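Local coordinates for protein bile acid 7a-dehydratase, BaiE (Clostridium hiranonis DSM 13275, PDB 4L8P) that probably catalyses the 7-alpha-dehydration of bile-acid intermediates and assembles as a trimer, at residues A[114-127]-A[139-151]. Sequence-based numbering, arbitrary orientation.
Sequences ENTATGRWYLEDNL and INGGAFYTDKYEK
Trp121 and Tyr149 meet across the two strands through a side-chain hydrogen bond. NE1 of Trp121 donates to OH of Tyr149 over 2.8 Å, bent to 142° at the hydrogen. The two side chains cross at about a right angle. Gly119 N lies 3.5 Å from CE2 of Tyr149, obliquely to the ring. The same tyrosine's hydroxyl makes a weak bond to OD2 of Asp147, a carboxylate also held by Lys46 and Thr161. On the opposite face, NZ of Lys148 donates to OG1 of Thr118 at 2.9 Å. The lysine chain bends at chi2 (-67°) and lies alongside the threonine. The threonine hydroxyl is also hydrogen-bonded to Asp112, its strongest polar partner.

Backbone hydrogen bonds pair the strands from Leu127 with Ile139 to Ala117 with Tyr149, and a further one runs from Lys151 N to Asn115 O. They form the antiparallel hairpin at the middle of the four-stranded sheet of this SnoaL-like, cystatin-like fold. Helix 22-55 packs on the face carrying Ala117, Leu123 and Tyr149.

Phe144 turns its edge to the face of Tyr122, with planes at 72° and CE1 of Phe144 3.7 Å from CE2 of Tyr122. CG of Leu123 rests 3.9 Å from CD1 of Tyr145, whose ring stacks on Tyr163.

One water joins Arg120 NH1 to Tyr145 O. Another joins Glu124 OE2 to Gly141 O, while OE1 of Glu124 binds sodium together with Glu124 of the two neighbouring subunits.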
ATOM      1  N   GLU A 114      20.036  15.044  -8.139  1.00 18.67           N
ATOM      2  CA  GLU A 114      20.692  13.790  -8.505  1.00 18.30           C
ATOM      3  C   GLU A 114      20.914  12.862  -7.319  1.00 18.80           C
ATOM      4  O   GLU A 114      21.112  11.670  -7.506  1.00 19.45           O
ATOM      5  CB  GLU A 114      22.005  14.059  -9.255  1.00 18.37           C
ATOM      6  CG  GLU A 114      23.240  14.421  -8.428  1.00 16.86           C
ATOM      7  CD  GLU A 114      23.298  15.893  -7.944  1.00 18.15           C
ATOM      8  OE1 GLU A 114      22.271  16.612  -7.940  1.00 19.62           O
ATOM      9  OE2 GLU A 114      24.406  16.339  -7.595  1.00 20.05           O
ATOM     10  N   ASN A 115      20.893  13.401  -6.097  1.00 17.33           N
ATOM     11  CA  ASN A 115      21.228  12.616  -4.896  1.00 16.93           C
ATOM     12  C   ASN A 115      20.420  12.961  -3.634  1.00 16.94           C
ATOM     13  O   ASN A 115      20.832  12.650  -2.522  1.00 16.66           O
ATOM     14  CB  ASN A 115      22.746  12.692  -4.615  1.00 19.83           C
ATOM     15  CG  ASN A 115      23.241  14.107  -4.455  1.00 23.55           C
ATOM     16  OD1 ASN A 115      22.464  15.010  -4.318  1.00 19.13           O
ATOM     17  ND2 ASN A 115      24.552  14.290  -4.518  1.00 24.49           N
ATOM     18  N   THR A 116      19.264  13.580  -3.826  1.00 14.70           N
ATOM     19  CA  THR A 116      18.346  13.915  -2.737  1.00 15.23           C
ATOM     20  C   THR A 116      16.922  13.693  -3.190  1.00 15.71           C
ATOM     21  O   THR A 116      16.594  13.810  -4.375  1.00 15.90           O
ATOM     22  CB  THR A 116      18.511  15.378  -2.223  1.00 15.94           C
ATOM     23  OG1 THR A 116      18.153  16.292  -3.260  1.00 16.15           O
ATOM     24  CG2 THR A 116      19.882  15.633  -1.726  1.00 17.51           C
ATOM     25  N   ALA A 117      16.061  13.379  -2.227  1.00 15.15           N
ATOM     26  CA  ALA A 117      14.653  13.157  -2.527  1.00 14.69           C
ATOM     27  C   ALA A 117      13.819  13.294  -1.295  1.00 15.86           C
ATOM     28  O   ALA A 117      14.359  13.269  -0.169  1.00 15.73           O
ATOM     29  CB  ALA A 117      14.485  11.760  -3.136  1.00 16.37           C
ATOM     30  N   THR A 118      12.506  13.390  -1.525  1.00 15.17           N
ATOM     31  CA  THR A 118      11.498  13.558  -0.471  1.00 16.45           C
ATOM     32  C   THR A 118      10.454  12.480  -0.698  1.00 16.72           C
ATOM     33  O   THR A 118      10.106  12.207  -1.844  1.00 18.17           O
ATOM     34  CB  THR A 118      10.852  14.961  -0.542  1.00 16.67           C
ATOM     35  OG1 THR A 118      11.864  15.972  -0.359  1.00 16.99           O
ATOM     36  CG2 THR A 118       9.765  15.158   0.525  1.00 20.38           C
ATOM     37  N   GLY A 119       9.915  11.904   0.376  1.00 15.07           N
ATOM     38  CA  GLY A 119       8.869  10.919   0.249  1.00 14.60           C
ATOM     39  C   GLY A 119       7.775  11.061   1.281  1.00 15.81           C
ATOM     40  O   GLY A 119       8.055  10.938   2.479  1.00 17.21           O
ATOM     41  N   ARG A 120       6.554  11.305   0.823  1.00 13.73           N
ATOM     42  CA  ARG A 120       5.389  11.251   1.691  1.00 14.79           C
ATOM     43  C   ARG A 120       4.865   9.832   1.764  1.00 15.26           C
ATOM     44  O   ARG A 120       4.747   9.124   0.742  1.00 16.48           O
ATOM     45  CB  ARG A 120       4.293  12.171   1.235  1.00 16.33           C
ATOM     46  CG  ARG A 120       4.698  13.632   1.117  1.00 17.63           C
ATOM     47  CD  ARG A 120       3.435  14.404   0.744  1.00 20.54           C
ATOM     48  NE  ARG A 120       3.584  15.842   0.783  1.00 22.88           N
ATOM     49  CZ  ARG A 120       3.271  16.654   1.806  1.00 28.55           C
ATOM     50  NH1 ARG A 120       2.788  16.213   2.962  1.00 26.07           N
ATOM     51  NH2 ARG A 120       3.446  17.968   1.653  1.00 34.68           N
ATOM     52  N   TRP A 121       4.556   9.416   2.988  1.00 13.97           N
ATOM     53  CA  TRP A 121       4.015   8.095   3.240  1.00 14.56           C
ATOM     54  C   TRP A 121       2.853   8.238   4.191  1.00 14.18           C
ATOM     55  O   TRP A 121       2.906   9.044   5.110  1.00 14.97           O
ATOM     56  CB  TRP A 121       5.048   7.159   3.868  1.00 15.11           C
ATOM     57  CG  TRP A 121       6.159   6.776   2.916  1.00 13.48           C
ATOM     58  CD1 TRP A 121       7.326   7.461   2.690  1.00 13.95           C
ATOM     59  CD2 TRP A 121       6.157   5.667   2.028  1.00 13.00           C
ATOM     60  NE1 TRP A 121       8.051   6.836   1.716  1.00 14.54           N
ATOM     61  CE2 TRP A 121       7.375   5.708   1.306  1.00 14.63           C
ATOM     62  CE3 TRP A 121       5.283   4.591   1.817  1.00 12.63           C
ATOM     63  CZ2 TRP A 121       7.705   4.722   0.350  1.00 13.69           C
ATOM     64  CZ3 TRP A 121       5.625   3.609   0.903  1.00 14.46           C
ATOM     65  CH2 TRP A 121       6.840   3.662   0.201  1.00 13.84           C
ATOM     66  N   TYR A 122       1.849   7.390   3.997  1.00 13.15           N
ATOM     67  CA  TYR A 122       0.626   7.372   4.838  1.00 14.85           C
ATOM     68  C   TYR A 122       0.782   6.114   5.701  1.00 13.89           C
ATOM     69  O   TYR A 122       0.735   4.994   5.184  1.00 14.48           O
ATOM     70  CB  TYR A 122      -0.628   7.277   3.934  1.00 17.76           C
ATOM     71  CG  TYR A 122      -1.968   7.482   4.646  1.00 17.11           C
ATOM     72  CD1 TYR A 122      -2.208   6.982   5.929  1.00 22.52           C
ATOM     73  CD2 TYR A 122      -2.995   8.176   4.019  1.00 18.40           C
ATOM     74  CE1 TYR A 122      -3.440   7.182   6.564  1.00 21.65           C
ATOM     75  CE2 TYR A 122      -4.222   8.389   4.639  1.00 19.57           C
ATOM     76  CZ  TYR A 122      -4.439   7.876   5.905  1.00 20.85           C
ATOM     77  OH  TYR A 122      -5.647   8.117   6.537  1.00 20.76           O
ATOM     78  N   LEU A 123       1.029   6.295   6.993  1.00 14.02           N
ATOM     79  CA  LEU A 123       1.327   5.199   7.928  1.00 13.90           C
ATOM     80  C   LEU A 123       0.110   4.817   8.739  1.00 15.62           C
ATOM     81  O   LEU A 123      -0.560   5.682   9.264  1.00 16.18           O
ATOM     82  CB  LEU A 123       2.410   5.631   8.917  1.00 18.35           C
ATOM     83  CG  LEU A 123       3.803   5.166   8.612  1.00 23.47           C
ATOM     84  CD1 LEU A 123       3.925   3.641   8.827  1.00 25.01           C
ATOM     85  CD2 LEU A 123       4.164   5.622   7.200  1.00 27.76           C
ATOM     86  N   GLU A 124      -0.150   3.525   8.860  1.00 15.56           N
ATOM     87  CA  GLU A 124      -0.950   2.964   9.960  1.00 15.42           C
ATOM     88  C   GLU A 124      -0.018   2.131  10.850  1.00 14.16           C
ATOM     89  O   GLU A 124       0.736   1.323  10.344  1.00 16.39           O
ATOM     90  CB  GLU A 124      -2.068   2.041   9.444  1.00 16.86           C
ATOM     91  CG  GLU A 124      -2.927   1.609  10.602  1.00 21.61           C
ATOM     92  CD  GLU A 124      -3.980   0.593  10.338  1.00 27.68           C
ATOM     93  OE1 GLU A 124      -4.047  -0.031   9.225  1.00 21.18           O
ATOM     94  OE2 GLU A 124      -4.740   0.367  11.331  1.00 25.80           O
ATOM     95  N   ASP A 125      -0.118   2.301  12.177  1.00 15.97           N
ATOM     96  CA  ASP A 125       0.661   1.524  13.118  1.00 17.59           C
ATOM     97  C   ASP A 125      -0.257   0.817  14.106  1.00 17.76           C
ATOM     98  O   ASP A 125      -1.271   1.369  14.528  1.00 17.62           O
ATOM     99  CB  ASP A 125       1.685   2.371  13.862  1.00 21.40           C
ATOM    100  CG  ASP A 125       1.078   3.536  14.574  1.00 28.31           C
ATOM    101  OD1 ASP A 125       0.510   4.400  13.893  1.00 29.09           O
ATOM    102  OD2 ASP A 125       1.198   3.617  15.816  1.00 32.40           O
ATOM    103  N   ASN A 126       0.071  -0.435  14.402  1.00 17.28           N
ATOM    104  CA  ASN A 126      -0.600  -1.218  15.427  1.00 18.21           C
ATOM    105  C   ASN A 126       0.504  -1.830  16.303  1.00 17.76           C
ATOM    106  O   ASN A 126       1.498  -2.365  15.791  1.00 19.88           O
ATOM    107  CB  ASN A 126      -1.399  -2.371  14.832  1.00 18.67           C
ATOM    108  CG  ASN A 126      -2.554  -1.942  13.926  1.00 23.52           C
ATOM    109  OD1 ASN A 126      -2.971  -0.768  13.846  1.00 27.67           O
ATOM    110  ND2 ASN A 126      -3.080  -2.909  13.222  1.00 28.28           N
ATOM    111  N   LEU A 127       0.357  -1.676  17.613  1.00 17.63           N
ATOM    112  CA  LEU A 127       1.315  -2.192  18.588  1.00 18.77           C
ATOM    113  C   LEU A 127       0.545  -3.035  19.590  1.00 17.10           C
ATOM    114  O   LEU A 127      -0.544  -2.643  20.029  1.00 18.09           O
ATOM    115  CB  LEU A 127       2.056  -1.066  19.308  1.00 19.02           C
ATOM    116  CG  LEU A 127       2.633   0.093  18.487  1.00 22.18           C
ATOM    117  CD1 LEU A 127       3.208   1.100  19.478  1.00 23.75           C
ATOM    118  CD2 LEU A 127       3.670  -0.361  17.462  1.00 25.90           C
ATOM    119  N   ILE A 139      -1.965  -0.278  21.091  1.00 17.72           N
ATOM    120  CA  ILE A 139      -1.883   1.095  20.594  1.00 17.89           C
ATOM    121  C   ILE A 139      -2.100   1.034  19.089  1.00 16.73           C
ATOM    122  O   ILE A 139      -1.403   0.280  18.399  1.00 18.71           O
ATOM    123  CB  ILE A 139      -0.526   1.748  20.903  1.00 19.82           C
ATOM    124  CG1 ILE A 139      -0.252   1.782  22.414  1.00 21.78           C
ATOM    125  CG2 ILE A 139      -0.458   3.162  20.316  1.00 20.54           C
ATOM    126  CD1 ILE A 139       1.182   2.117  22.755  1.00 22.98           C
ATOM    127  N   ASN A 140      -3.038   1.834  18.581  1.00 16.60           N
ATOM    128  CA  ASN A 140      -3.283   1.981  17.130  1.00 16.00           C
ATOM    129  C   ASN A 140      -3.176   3.467  16.762  1.00 15.15           C
ATOM    130  O   ASN A 140      -3.563   4.324  17.545  1.00 17.41           O
ATOM    131  CB  ASN A 140      -4.714   1.562  16.743  1.00 16.20           C
ATOM    132  CG  ASN A 140      -5.011   0.102  17.009  1.00 19.35           C
ATOM    133  OD1 ASN A 140      -4.145  -0.745  16.877  1.00 21.69           O
ATOM    134  ND2 ASN A 140      -6.253  -0.189  17.374  1.00 22.35           N
ATOM    135  N   GLY A 141      -2.715   3.746  15.565  1.00 14.34           N
ATOM    136  CA  GLY A 141      -2.646   5.102  15.088  1.00 16.01           C
ATOM    137  C   GLY A 141      -2.477   5.228  13.588  1.00 17.03           C
ATOM    138  O   GLY A 141      -2.369   4.241  12.850  1.00 15.79           O
ATOM    139  N   GLY A 142      -2.409   6.477  13.161  1.00 15.14           N
ATOM    140  CA  GLY A 142      -2.113   6.833  11.791  1.00 14.45           C
ATOM    141  C   GLY A 142      -1.273   8.076  11.774  1.00 15.31           C
ATOM    142  O   GLY A 142      -1.355   8.898  12.687  1.00 17.24           O
ATOM    143  N   ALA A 143      -0.492   8.248  10.716  1.00 15.65           N
ATOM    144  CA  ALA A 143       0.360   9.413  10.581  1.00 15.84           C
ATOM    145  C   ALA A 143       0.686   9.711   9.129  1.00 16.14           C
ATOM    146  O   ALA A 143       0.749   8.795   8.311  1.00 14.39           O
ATOM    147  CB  ALA A 143       1.650   9.207  11.377  1.00 16.85           C
ATOM    148  N   PHE A 144       0.898  11.002   8.832  1.00 14.37           N
ATOM    149  CA  PHE A 144       1.445  11.429   7.546  1.00 13.81           C
ATOM    150  C   PHE A 144       2.921  11.734   7.791  1.00 15.62           C
ATOM    151  O   PHE A 144       3.238  12.667   8.520  1.00 16.72           O
ATOM    152  CB  PHE A 144       0.754  12.693   7.054  1.00 14.71           C
ATOM    153  CG  PHE A 144      -0.726  12.536   6.819  1.00 14.65           C
ATOM    154  CD1 PHE A 144      -1.183  11.609   5.908  1.00 18.36           C
ATOM    155  CD2 PHE A 144      -1.654  13.369   7.477  1.00 16.54           C
ATOM    156  CE1 PHE A 144      -2.552  11.476   5.655  1.00 18.96           C
ATOM    157  CE2 PHE A 144      -3.016  13.240   7.221  1.00 18.67           C
ATOM    158  CZ  PHE A 144      -3.440  12.285   6.320  1.00 17.80           C
ATOM    159  N   TYR A 145       3.794  10.972   7.144  1.00 15.18           N
ATOM    160  CA  TYR A 145       5.263  11.147   7.225  1.00 14.41           C
ATOM    161  C   TYR A 145       5.753  11.814   5.965  1.00 14.70           C
ATOM    162  O   TYR A 145       5.233  11.562   4.857  1.00 14.69           O
ATOM    163  CB  TYR A 145       5.943   9.780   7.360  1.00 15.46           C
ATOM    164  CG  TYR A 145       6.061   9.316   8.793  1.00 14.91           C
ATOM    165  CD1 TYR A 145       4.991   8.745   9.454  1.00 16.69           C
ATOM    166  CD2 TYR A 145       7.245   9.514   9.515  1.00 16.00           C
ATOM    167  CE1 TYR A 145       5.092   8.350  10.778  1.00 16.68           C
ATOM    168  CE2 TYR A 145       7.352   9.109  10.844  1.00 14.72           C
ATOM    169  CZ  TYR A 145       6.274   8.530  11.466  1.00 16.86           C
ATOM    170  OH  TYR A 145       6.362   8.132  12.782  1.00 18.32           O
ATOM    171  N   THR A 146       6.726  12.702   6.136  1.00 14.95           N
ATOM    172  CA  THR A 146       7.505  13.238   5.028  1.00 16.96           C
ATOM    173  C   THR A 146       8.993  12.963   5.272  1.00 16.67           C
ATOM    174  O   THR A 146       9.636  13.627   6.086  1.00 16.15           O
ATOM    175  CB  THR A 146       7.213  14.738   4.810  1.00 20.15           C
ATOM    176  OG1 THR A 146       5.798  14.902   4.607  1.00 19.00           O
ATOM    177  CG2 THR A 146       7.943  15.241   3.600  1.00 19.24           C
ATOM    178  N   ASP A 147       9.523  11.980   4.544  1.00 17.04           N
ATOM    179  CA  ASP A 147      10.914  11.502   4.666  1.00 15.93           C
ATOM    180  C   ASP A 147      11.832  12.328   3.767  1.00 15.94           C
ATOM    181  O   ASP A 147      11.385  12.822   2.713  1.00 15.29           O
ATOM    182  CB  ASP A 147      11.072  10.078   4.135  1.00 15.09           C
ATOM    183  CG  ASP A 147      10.361   9.012   4.957  1.00 17.65           C
ATOM    184  OD1 ASP A 147       9.875   9.267   6.097  1.00 17.99           O
ATOM    185  OD2 ASP A 147      10.332   7.863   4.476  1.00 18.89           O
ATOM    186  N   LYS A 148      13.103  12.390   4.150  1.00 15.27           N
ATOM    187  CA  LYS A 148      14.157  12.938   3.310  1.00 15.59           C
ATOM    188  C   LYS A 148      15.182  11.811   3.086  1.00 15.75           C
ATOM    189  O   LYS A 148      15.606  11.129   4.049  1.00 15.32           O
ATOM    190  CB  LYS A 148      14.839  14.143   3.958  1.00 17.77           C
ATOM    191  CG  LYS A 148      13.912  15.307   4.261  1.00 20.44           C
ATOM    192  CD  LYS A 148      13.387  15.952   2.980  1.00 21.99           C
ATOM    193  CE  LYS A 148      12.306  16.998   3.226  1.00 26.12           C
ATOM    194  NZ  LYS A 148      12.016  17.699   1.943  1.00 29.48           N
ATOM    195  N   TYR A 149      15.615  11.668   1.833  1.00 14.24           N
ATOM    196  CA  TYR A 149      16.534  10.610   1.424  1.00 15.34           C
ATOM    197  C   TYR A 149      17.749  11.217   0.770  1.00 16.49           C
ATOM    198  O   TYR A 149      17.710  12.323   0.198  1.00 16.03           O
ATOM    199  CB  TYR A 149      15.889   9.639   0.415  1.00 16.62           C
ATOM    200  CG  TYR A 149      14.519   9.122   0.803  1.00 15.64           C
ATOM    201  CD1 TYR A 149      14.373   8.042   1.692  1.00 15.92           C
ATOM    202  CD2 TYR A 149      13.385   9.713   0.322  1.00 15.72           C
ATOM    203  CE1 TYR A 149      13.092   7.595   2.074  1.00 15.61           C
ATOM    204  CE2 TYR A 149      12.131   9.259   0.680  1.00 16.83           C
ATOM    205  CZ  TYR A 149      11.990   8.184   1.553  1.00 15.21           C
ATOM    206  OH  TYR A 149      10.711   7.734   1.919  1.00 16.34           O
ATOM    207  N   GLU A 150      18.825  10.464   0.804  1.00 16.40           N
ATOM    208  CA  GLU A 150      20.012  10.847   0.056  1.00 18.71           C
ATOM    209  C   GLU A 150      20.655   9.654  -0.587  1.00 17.72           C
ATOM    210  O   GLU A 150      20.547   8.537  -0.095  1.00 16.01           O
ATOM    211  CB  GLU A 150      20.957  11.637   0.926  1.00 26.11           C
ATOM    212  CG  GLU A 150      21.737  10.858   1.935  1.00 28.48           C
ATOM    213  CD  GLU A 150      22.693  11.758   2.710  1.00 36.30           C
ATOM    214  OE1 GLU A 150      23.441  12.553   2.087  1.00 42.36           O
ATOM    215  OE2 GLU A 150      22.702  11.653   3.942  1.00 28.55           O
ATOM    216  N   LYS A 151      21.305   9.915  -1.714  1.00 17.75           N
ATOM    217  CA  LYS A 151      21.906   8.879  -2.537  1.00 18.12           C
ATOM    218  C   LYS A 151      23.425   9.047  -2.420  1.00 19.86           C
ATOM    219  O   LYS A 151      23.963  10.115  -2.696  1.00 18.45           O
ATOM    220  CB  LYS A 151      21.474   9.015  -3.995  1.00 17.46           C
ATOM    221  CG  LYS A 151      21.782   7.770  -4.821  1.00 18.66           C
ATOM    222  CD  LYS A 151      21.313   7.936  -6.268  1.00 20.45           C
ATOM    223  CE  LYS A 151      21.313   6.626  -7.018  1.00 24.09           C
ATOM    224  NZ  LYS A 151      20.857   6.846  -8.426  1.00 23.52           N
TER
HETATM  225  O   HOH W   1      20.069   9.934  -9.356  1.00 25.34           O
HETATM  226  O   HOH W   2       2.959  13.529   4.173  1.00 18.47           O
HETATM  227  O   HOH W   3      -4.856   2.323  13.238  1.00 27.23           O